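Local coordinates for glutathione S-transferase enzyme with thioredoxin-like domain (Bradyrhizobium sp., PDB 4MF7), which probably catalyses the conjugation of glutathione to electrophilic substrates, as a glutathione S-transferase with a thioredoxin-like and a helical domain, at residues 50-55 / 110-115; 72-77 / 91-96; 189-194 / 230-235. All coordinates share one frame; numbering follows the deposited sequence.

Contact 1: residues 50-55 / 110-115; sequences TPNGVK and FESGAI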
loop_
_atom_site.group_PDB
_atom_site.type_symbol
_atom_site.label_atom_id
_atom_site.label_comp_id
_atom_site.label_asym_id
_atom_site.label_seq_id
_atom_site.Cartn_x
_atom_site.Cartn_y
_atom_site.Cartn_z
ATOM N N THR A 50 14.590 7.080 6.493
ATOM C CA THR A 50 13.488 6.789 7.404
ATOM C C THR A 50 13.031 5.347 7.137
ATOM O O THR A 50 13.493 4.707 6.173
ATOM C CB THR A 50 12.293 7.739 7.170
ATOM O OG1 THR A 50 11.776 7.547 5.843
ATOM C CG2 THR A 50 12.707 9.191 7.344
ATOM N N PRO A 51 12.155 4.819 7.993
ATOM C CA PRO A 51 11.636 3.461 7.733
ATOM C C PRO A 51 10.984 3.323 6.356
ATOM O O PRO A 51 11.120 2.270 5.711
ATOM C CB PRO A 51 10.628 3.247 8.858
ATOM C CG PRO A 51 11.124 4.117 9.970
ATOM C CD PRO A 51 11.732 5.323 9.322
ATOM N N ASN A 52 10.310 4.368 5.877
ATOM C CA ASN A 52 9.736 4.307 4.547
ATOM C C ASN A 52 10.787 4.509 3.432
ATOM O O ASN A 52 10.738 3.844 2.386
ATOM C CB ASN A 52 8.597 5.293 4.433
ATOM C CG ASN A 52 7.669 4.968 3.304
ATOM O OD1 ASN A 52 7.296 3.801 3.078
ATOM N ND2 ASN A 52 7.269 5.995 2.586
ATOM N N GLY A 53 11.739 5.416 3.661
ATOM C CA GLY A 53 12.786 5.703 2.681
ATOM C C GLY A 53 13.754 4.552 2.487
ATOM O O GLY A 53 14.144 4.244 1.363
ATOM N N VAL A 54 14.151 3.881 3.573
ATOM C CA VAL A 54 15.142 2.821 3.445
ATOM C C VAL A 54 14.616 1.602 2.705
ATOM O O VAL A 54 15.394 0.796 2.219
ATOM C CB VAL A 54 15.782 2.374 4.791
ATOM C CG1 VAL A 54 16.515 3.529 5.444
ATOM C CG2 VAL A 54 14.761 1.734 5.726
ATOM N N LYS A 55 13.292 1.453 2.582
ATOM C CA LYS A 55 12.759 0.386 1.740
ATOM C C LYS A 55 13.365 0.444 0.336
ATOM O O LYS A 55 13.803 -0.569 -0.229
ATOM C CB LYS A 55 11.233 0.512 1.612
ATOM C CG LYS A 55 10.471 0.356 2.911
ATOM C CD LYS A 55 8.987 0.608 2.690
ATOM C CE LYS A 55 8.161 0.524 3.981
ATOM N NZ LYS A 55 6.761 0.943 3.658
ATOM N N PHE A 110 6.323 7.585 -7.213
ATOM C CA PHE A 110 6.357 7.669 -5.780
ATOM C C PHE A 110 5.507 6.531 -5.193
ATOM O O PHE A 110 4.944 5.711 -5.922
ATOM C CB PHE A 110 5.936 9.057 -5.299
ATOM C CG PHE A 110 4.583 9.492 -5.829
ATOM C CD1 PHE A 110 3.419 9.070 -5.221
ATOM C CD2 PHE A 110 4.501 10.318 -6.934
ATOM C CE1 PHE A 110 2.175 9.461 -5.720
ATOM C CE2 PHE A 110 3.279 10.715 -7.436
ATOM C CZ PHE A 110 2.112 10.278 -6.835
ATOM N N GLU A 111 5.476 6.463 -3.867
ATOM C CA GLU A 111 4.770 5.445 -3.109
ATOM C C GLU A 111 5.682 4.239 -3.029
ATOM O O GLU A 111 5.978 3.581 -4.038
ATOM C CB GLU A 111 3.364 5.122 -3.676
ATOM C CG GLU A 111 2.403 4.558 -2.632
ATOM C CD GLU A 111 2.808 3.182 -2.127
ATOM O OE1 GLU A 111 2.864 2.221 -2.917
ATOM O OE2 GLU A 111 3.075 3.054 -0.924
ATOM N N SER A 112 6.218 4.005 -1.832
ATOM C CA SER A 112 7.250 2.974 -1.641
ATOM C C SER A 112 6.850 1.575 -2.099
ATOM O O SER A 112 7.671 0.854 -2.633
ATOM C CB SER A 112 7.735 2.974 -0.175
ATOM O OG SER A 112 6.674 2.530 0.664
ATOM N N GLY A 113 5.583 1.177 -1.910
ATOM C CA GLY A 113 5.106 -0.116 -2.392
ATOM C C GLY A 113 5.136 -0.259 -3.906
ATOM O O GLY A 113 5.628 -1.280 -4.423
ATOM N N ALA A 114 4.640 0.765 -4.589
ATOM C CA ALA A 114 4.676 0.845 -6.050
ATOM C C ALA A 114 6.141 0.761 -6.539
ATOM O O ALA A 114 6.461 0.037 -7.472
ATOM C CB ALA A 114 4.032 2.129 -6.530
ATOM N N ILE A 115 7.035 1.454 -5.839
ATOM C CA ILE A 115 8.436 1.506 -6.250
ATOM C C ILE A 115 9.080 0.141 -6.100
ATOM O O ILE A 115 9.851 -0.285 -6.982
ATOM C CB ILE A 115 9.241 2.617 -5.504
ATOM C CG1 ILE A 115 8.798 4.031 -5.908
ATOM C CG2 ILE A 115 10.753 2.461 -5.803
ATOM C CD1 ILE A 115 9.207 5.094 -4.928
HETATM O O HOH W 1 5.583 5.726 0.326
HETATM O O HOH W 2 6.085 -0.281 1.237
#

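Contact 2: residues 72-77 / 91-96; sequences IDFGKD and GKIPAI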
loop_
_atom_site.group_PDB
_atom_site.type_symbol
_atom_site.label_atom_id
_atom_site.label_comp_id
_atom_site.label_asym_id
_atom_site.label_seq_id
_atom_site.Cartn_x
_atom_site.Cartn_y
_atom_site.Cartn_z
ATOM N N ILE A 72 16.450 14.798 0.972
ATOM C CA ILE A 72 15.425 15.817 0.905
ATOM C C ILE A 72 15.303 16.391 2.320
ATOM O O ILE A 72 14.906 15.691 3.242
ATOM C CB ILE A 72 14.099 15.205 0.405
ATOM C CG1 ILE A 72 14.305 14.540 -0.971
ATOM C CG2 ILE A 72 12.999 16.248 0.328
ATOM C CD1 ILE A 72 14.813 15.438 -2.068
ATOM N N ASP A 73 15.701 17.650 2.491
ATOM C CA ASP A 73 15.783 18.266 3.830
ATOM C C ASP A 73 14.405 18.752 4.289
ATOM O O ASP A 73 13.950 19.833 3.898
ATOM C CB ASP A 73 16.801 19.424 3.813
ATOM C CG ASP A 73 17.208 19.903 5.212
ATOM O OD1 ASP A 73 16.535 19.559 6.210
ATOM O OD2 ASP A 73 18.212 20.648 5.300
ATOM N N PHE A 74 13.747 17.939 5.118
ATOM C CA PHE A 74 12.441 18.291 5.700
ATOM C C PHE A 74 12.576 19.417 6.736
ATOM O O PHE A 74 11.641 20.182 6.947
ATOM C CB PHE A 74 11.757 17.058 6.324
ATOM C CG PHE A 74 11.045 16.183 5.323
ATOM C CD1 PHE A 74 11.723 15.654 4.223
ATOM C CD2 PHE A 74 9.702 15.873 5.486
ATOM C CE1 PHE A 74 11.060 14.852 3.298
ATOM C CE2 PHE A 74 9.041 15.064 4.574
ATOM C CZ PHE A 74 9.720 14.550 3.480
ATOM N N GLY A 75 13.752 19.520 7.358
ATOM C CA GLY A 75 14.067 20.625 8.268
ATOM C C GLY A 75 14.005 21.999 7.617
ATOM O O GLY A 75 13.779 22.996 8.300
ATOM N N LYS A 76 14.209 22.055 6.298
ATOM C CA LYS A 76 14.085 23.299 5.532
ATOM C C LYS A 76 12.831 23.321 4.659
ATOM O O LYS A 76 12.712 24.165 3.765
ATOM C CB LYS A 76 15.333 23.508 4.668
ATOM C CG LYS A 76 16.608 23.656 5.481
ATOM C CD LYS A 76 17.796 23.982 4.597
ATOM C CE LYS A 76 19.057 24.132 5.428
ATOM N NZ LYS A 76 20.208 24.549 4.584
ATOM N N ASP A 77 11.903 22.399 4.921
ATOM C CA ASP A 77 10.667 22.251 4.133
ATOM C C ASP A 77 10.916 22.012 2.632
ATOM O O ASP A 77 10.112 22.418 1.777
ATOM C CB ASP A 77 9.738 23.467 4.336
ATOM C CG ASP A 77 9.074 23.485 5.705
ATOM O OD1 ASP A 77 9.431 22.661 6.575
ATOM O OD2 ASP A 77 8.181 24.337 5.905
ATOM N N GLY A 91 4.074 15.269 -1.362
ATOM C CA GLY A 91 5.118 15.776 -0.483
ATOM C C GLY A 91 5.793 14.753 0.419
ATOM O O GLY A 91 6.363 15.103 1.467
ATOM N N LYS A 92 5.768 13.484 0.011
ATOM C CA LYS A 92 6.392 12.434 0.794
ATOM C C LYS A 92 7.561 11.802 0.076
ATOM O O LYS A 92 7.602 11.758 -1.142
ATOM C CB LYS A 92 5.383 11.344 1.129
ATOM C CG LYS A 92 4.275 11.811 2.074
ATOM C CD LYS A 92 3.190 10.755 2.199
ATOM C CE LYS A 92 2.049 11.228 3.092
ATOM N NZ LYS A 92 0.997 10.184 3.261
ATOM N N ILE A 93 8.481 11.280 0.861
ATOM C CA ILE A 93 9.572 10.442 0.350
ATOM C C ILE A 93 9.242 8.985 0.662
ATOM O O ILE A 93 8.393 8.702 1.521
ATOM C CB ILE A 93 10.940 10.876 0.970
ATOM C CG1 ILE A 93 10.928 10.856 2.509
ATOM C CG2 ILE A 93 11.339 12.252 0.438
ATOM C CD1 ILE A 93 11.309 9.531 3.112
ATOM N N PRO A 94 9.874 8.035 -0.047
ATOM C CA PRO A 94 10.798 8.218 -1.171
ATOM C C PRO A 94 10.088 8.420 -2.506
ATOM O O PRO A 94 8.915 8.052 -2.662
ATOM C CB PRO A 94 11.574 6.902 -1.191
ATOM C CG PRO A 94 10.625 5.883 -0.630
ATOM C CD PRO A 94 9.693 6.616 0.297
ATOM N N ALA A 95 10.801 9.010 -3.457
ATOM C CA ALA A 95 10.370 9.081 -4.853
ATOM C C ALA A 95 11.580 8.770 -5.711
ATOM O O ALA A 95 12.695 9.004 -5.281
ATOM C CB ALA A 95 9.817 10.437 -5.194
ATOM N N ILE A 96 11.351 8.214 -6.888
ATOM C CA ILE A 96 12.416 7.979 -7.872
ATOM C C ILE A 96 12.061 8.539 -9.254
ATOM O O ILE A 96 10.874 8.780 -9.582
ATOM C CB ILE A 96 12.773 6.491 -8.005
ATOM C CG1 ILE A 96 11.609 5.695 -8.604
ATOM C CG2 ILE A 96 13.264 5.885 -6.711
ATOM C CD1 ILE A 96 11.944 4.325 -9.132
#

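Contact 3: residues 189-194 / 230-235; sequences RLDGRQ and LTHVPA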
loop_
_atom_site.group_PDB
_atom_site.type_symbol
_atom_site.label_atom_id
_atom_site.label_comp_id
_atom_site.label_asym_id
_atom_site.label_seq_id
_atom_site.Cartn_x
_atom_site.Cartn_y
_atom_site.Cartn_z
ATOM N N ARG A 189 4.031 -15.008 11.798
ATOM C CA ARG A 189 4.428 -15.339 10.432
ATOM C C ARG A 189 5.787 -16.002 10.364
ATOM O O ARG A 189 5.974 -16.911 9.580
ATOM C CB ARG A 189 4.431 -14.077 9.533
ATOM C CG ARG A 189 4.858 -14.309 8.100
ATOM C CD ARG A 189 3.845 -15.192 7.365
ATOM N NE ARG A 189 4.325 -15.473 6.017
ATOM C CZ ARG A 189 3.712 -16.254 5.144
ATOM N NH1 ARG A 189 2.566 -16.824 5.473
ATOM N NH2 ARG A 189 4.237 -16.451 3.938
ATOM N N LEU A 190 6.748 -15.537 11.170
ATOM C CA LEU A 190 8.133 -15.969 11.015
ATOM C C LEU A 190 8.458 -17.256 11.807
ATOM O O LEU A 190 9.565 -17.766 11.738
ATOM C CB LEU A 190 9.088 -14.820 11.404
ATOM C CG LEU A 190 9.179 -13.645 10.429
ATOM C CD1 LEU A 190 9.854 -12.444 11.083
ATOM C CD2 LEU A 190 9.900 -14.044 9.151
ATOM N N ASP A 191 7.491 -17.761 12.562
ATOM C CA ASP A 191 7.674 -19.034 13.263
ATOM C C ASP A 191 7.804 -20.139 12.216
ATOM O O ASP A 191 6.843 -20.441 11.492
ATOM C CB ASP A 191 6.486 -19.292 14.187
ATOM C CG ASP A 191 6.700 -20.481 15.120
ATOM O OD1 ASP A 191 7.724 -21.192 15.011
ATOM O OD2 ASP A 191 5.831 -20.681 15.983
ATOM N N GLY A 192 9.004 -20.687 12.116
ATOM C CA GLY A 192 9.318 -21.742 11.155
ATOM C C GLY A 192 9.613 -21.255 9.761
ATOM O O GLY A 192 9.530 -22.041 8.815
ATOM N N ARG A 193 9.924 -19.960 9.612
ATOM C CA ARG A 193 10.287 -19.402 8.312
ATOM C C ARG A 193 11.583 -18.629 8.419
ATOM O O ARG A 193 11.777 -17.878 9.373
ATOM C CB ARG A 193 9.193 -18.461 7.774
ATOM C CG ARG A 193 7.890 -19.157 7.432
ATOM C CD ARG A 193 6.937 -18.230 6.704
ATOM N NE ARG A 193 5.764 -18.948 6.194
ATOM C CZ ARG A 193 4.651 -19.182 6.874
ATOM N NH1 ARG A 193 4.497 -18.749 8.113
ATOM N NH2 ARG A 193 3.666 -19.866 6.296
ATOM N N GLN A 194 12.446 -18.782 7.421
ATOM C CA GLN A 194 13.650 -17.979 7.333
ATOM C C GLN A 194 13.300 -16.505 7.034
ATOM O O GLN A 194 13.763 -15.593 7.720
ATOM C CB GLN A 194 14.565 -18.507 6.236
ATOM C CG GLN A 194 15.873 -17.749 6.078
ATOM C CD GLN A 194 16.803 -18.409 5.062
ATOM O OE1 GLN A 194 16.381 -19.240 4.262
ATOM N NE2 GLN A 194 18.067 -18.033 5.091
ATOM N N LEU A 230 10.391 -11.906 22.358
ATOM C CA LEU A 230 10.157 -12.588 21.083
ATOM C C LEU A 230 11.265 -13.592 20.734
ATOM O O LEU A 230 12.352 -13.605 21.344
ATOM C CB LEU A 230 9.992 -11.547 19.951
ATOM C CG LEU A 230 8.897 -10.517 20.178
ATOM C CD1 LEU A 230 9.124 -9.381 19.164
ATOM C CD2 LEU A 230 7.506 -11.118 20.045
ATOM N N THR A 231 10.997 -14.430 19.743
ATOM C CA THR A 231 12.001 -15.393 19.273
ATOM C C THR A 231 12.304 -15.241 17.781
ATOM O O THR A 231 13.464 -15.117 17.368
ATOM C CB THR A 231 11.564 -16.840 19.575
ATOM O OG1 THR A 231 11.186 -16.931 20.955
ATOM C CG2 THR A 231 12.687 -17.827 19.275
ATOM N N HIS A 232 11.254 -15.220 16.991
ATOM C CA HIS A 232 11.373 -15.301 15.540
ATOM C C HIS A 232 11.710 -13.958 14.902
ATOM O O HIS A 232 12.512 -13.924 14.001
ATOM C CB HIS A 232 10.101 -15.926 14.961
ATOM C CG HIS A 232 9.737 -17.199 15.663
ATOM N ND1 HIS A 232 10.573 -18.292 15.675
ATOM C CD2 HIS A 232 8.680 -17.518 16.445
ATOM C CE1 HIS A 232 10.032 -19.246 16.413
ATOM N NE2 HIS A 232 8.886 -18.803 16.894
ATOM N N VAL A 233 11.103 -12.877 15.379
ATOM C CA VAL A 233 11.457 -11.534 14.847
ATOM C C VAL A 233 12.943 -11.186 15.081
ATOM O O VAL A 233 13.639 -10.784 14.133
ATOM C CB VAL A 233 10.504 -10.431 15.336
ATOM C CG1 VAL A 233 10.898 -9.089 14.756
ATOM C CG2 VAL A 233 9.066 -10.723 14.907
ATOM N N PRO A 234 13.458 -11.375 16.314
ATOM C CA PRO A 234 14.886 -11.074 16.560
ATOM C C PRO A 234 15.847 -11.834 15.649
ATOM O O PRO A 234 16.806 -11.257 15.128
ATOM C CB PRO A 234 15.077 -11.451 18.043
ATOM C CG PRO A 234 13.746 -11.286 18.645
ATOM C CD PRO A 234 12.738 -11.639 17.568
ATOM N N ALA A 235 15.573 -13.116 15.424
ATOM C CA ALA A 235 16.414 -13.938 14.560
ATOM C C ALA A 235 16.340 -13.491 13.090
ATOM O O ALA A 235 17.345 -13.364 12.418
ATOM C CB ALA A 235 16.018 -15.398 14.692
#

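Contact 1: residues 50-55 / 110-115
S112 meets N52 and K55 side chain to side chain, and this is the tight part of the contact. S112 OG donates to N52 OD1 at 2.8 Å. K55 NZ donates to the same oxygen at 3.0 Å, so two donors grip one amide oxygen. They use it differently. K55 NZ lies in the carbonyl plane, with a C=O...N angle of 157°. S112 OG is tilted 24° from that plane. K55 is extended beyond CG and runs alongside the serine, with its CD 3.6 Å from S112 OG. N52 has CG anti to its backbone N (chi1 -160°), which carries OD1 across to the serine.

The rest of the contact is looser and bridged by two waters. Water 1 accepts from N52 ND2 and from S112 N, both at 2.8 Å. Water 2 accepts from K55 NZ and donates to S112 OG. Each water thus spans the two segments.

Just before S112 in the chain, E111 is the N-cap of helix 112-123. Its OE1 accepts from A114 N at 2.8 Å, from above the carboxylate plane. H142 of the same chain bonds E111 OE2, and Q139 of the second subunit bonds F110 N. E111 has a positive phi. A Glu-Ser pair with this backbone shape, at the start of the helix after the last sheet strand of the thioredoxin-like fold, is consistent with the glutathione site of other GSTs, where such a pair holds the gamma-glutamyl end.

Contact 2: residues 72-77 / 91-96
The ring of F74 meets I93 edge-on: I93 CG2 lies near the ring plane, 3.9 Å from F74 CE1. The carbonyl oxygen of I72 also sits at the ring edge, in plane. G91 O approaches obliquely, 4.0 Å from F74 CZ. I93 CG1 lies at the same distance from CZ, so both branches of the isoleucine border this end of the ring.

I93 CG2 also serves I72. It is 4.0 Å from I72 CG1, and the two side chains run side by side, pointing opposite ways. With chi1 at 56°, I93 turns CG2 away from its carbonyl, where it faces both I72 and F74.

The peptide bond from I93 to P94 is cis. A cis-proline just before a sheet strand, here 95-98, is a hallmark of the thioredoxin fold. In GSTs its loop borders the glutathione site. The contact joins this loop to the one that leaves edge strand 67-71.

Other parts of the chain close round the aliphatic groups. F84 of helix 82-87 touches both I72 and I93, and W35 also packs on I72. N88 ND2 bonds K92 O. Within the first loop, D77 N bonds F74 O at 3.0 Å, and D73 OD1 takes a weak bond from K76 N.

Contact 3: residues 189-194 / 230-235
The imidazole of H232 is overlapped by D191. D191 CA lies 3.6 Å from the ring centroid and 8° off the ring normal, a CH-pi contact over the face. This pairing joins two parts of the helical C-terminal domain of the GST fold: the turn after helix 171-190 and the first turn of helix 232-241.

The aspartate side chain continues the overlap. A chi1 of -171° swings the D191 carboxylate over the NE2 side of the ring. It is stacked on the imidazole, with the two planes 16° apart. D191 OD1 is 3.3 Å from H232 NE2, but the angle is poor and this is no hydrogen bond. On the opposite face of the ring, T231 CB stands 4.1 Å above the plane. The imidazole is therefore held between D191 and its own preceding residue.

Deeper in, L190 supplies apolar packing. Its CB is 3.9 Å from H232 CB, and its CD1 is 4.3 Å from V233 CG2. Helix 171-190 adds more: L183 and L186 pack on V233, and the E187 carboxylate accepts from the backbone N-H groups of T231, H232 and V233. T231 is the N-cap residue, but its side chain makes no capping bond.

The chain then turns. L190 to R193 form a type II turn, with G192 at its third position and R193 N bonded to L190 O. The turn brings the guanidinium groups of R189 and R193 face to face, offset. R193 NE forms a salt bridge with D198, which probably eases the like charges. R193 NH1 donates to R189 O at 2.8 Å, on a lone pair and in the carbonyl plane.

Contacts 1 and 2 share the thioredoxin-like domain, and contact 3 lies in the helical domain. Contact 1 is buried near the centre of the chain. Contact 2 is partly buried. Contact 3 is at the periphery, about 33 Å from contact 2 between centres. Contacts 1 and 2 touch: N52 ND2 makes a weak, probable hydrogen bond to I93 O, and I115 packs on P94 O. Together they border the probable glutathione site. Their chemistry differs. Contact 1 is polar and hydrated despite its burial, while contact 2 is almost wholly apolar. Contact 3 has a CH-pi contact and a carboxylate stacked on an imidazole at the surface, with leucine and valine packing beneath, far from that site.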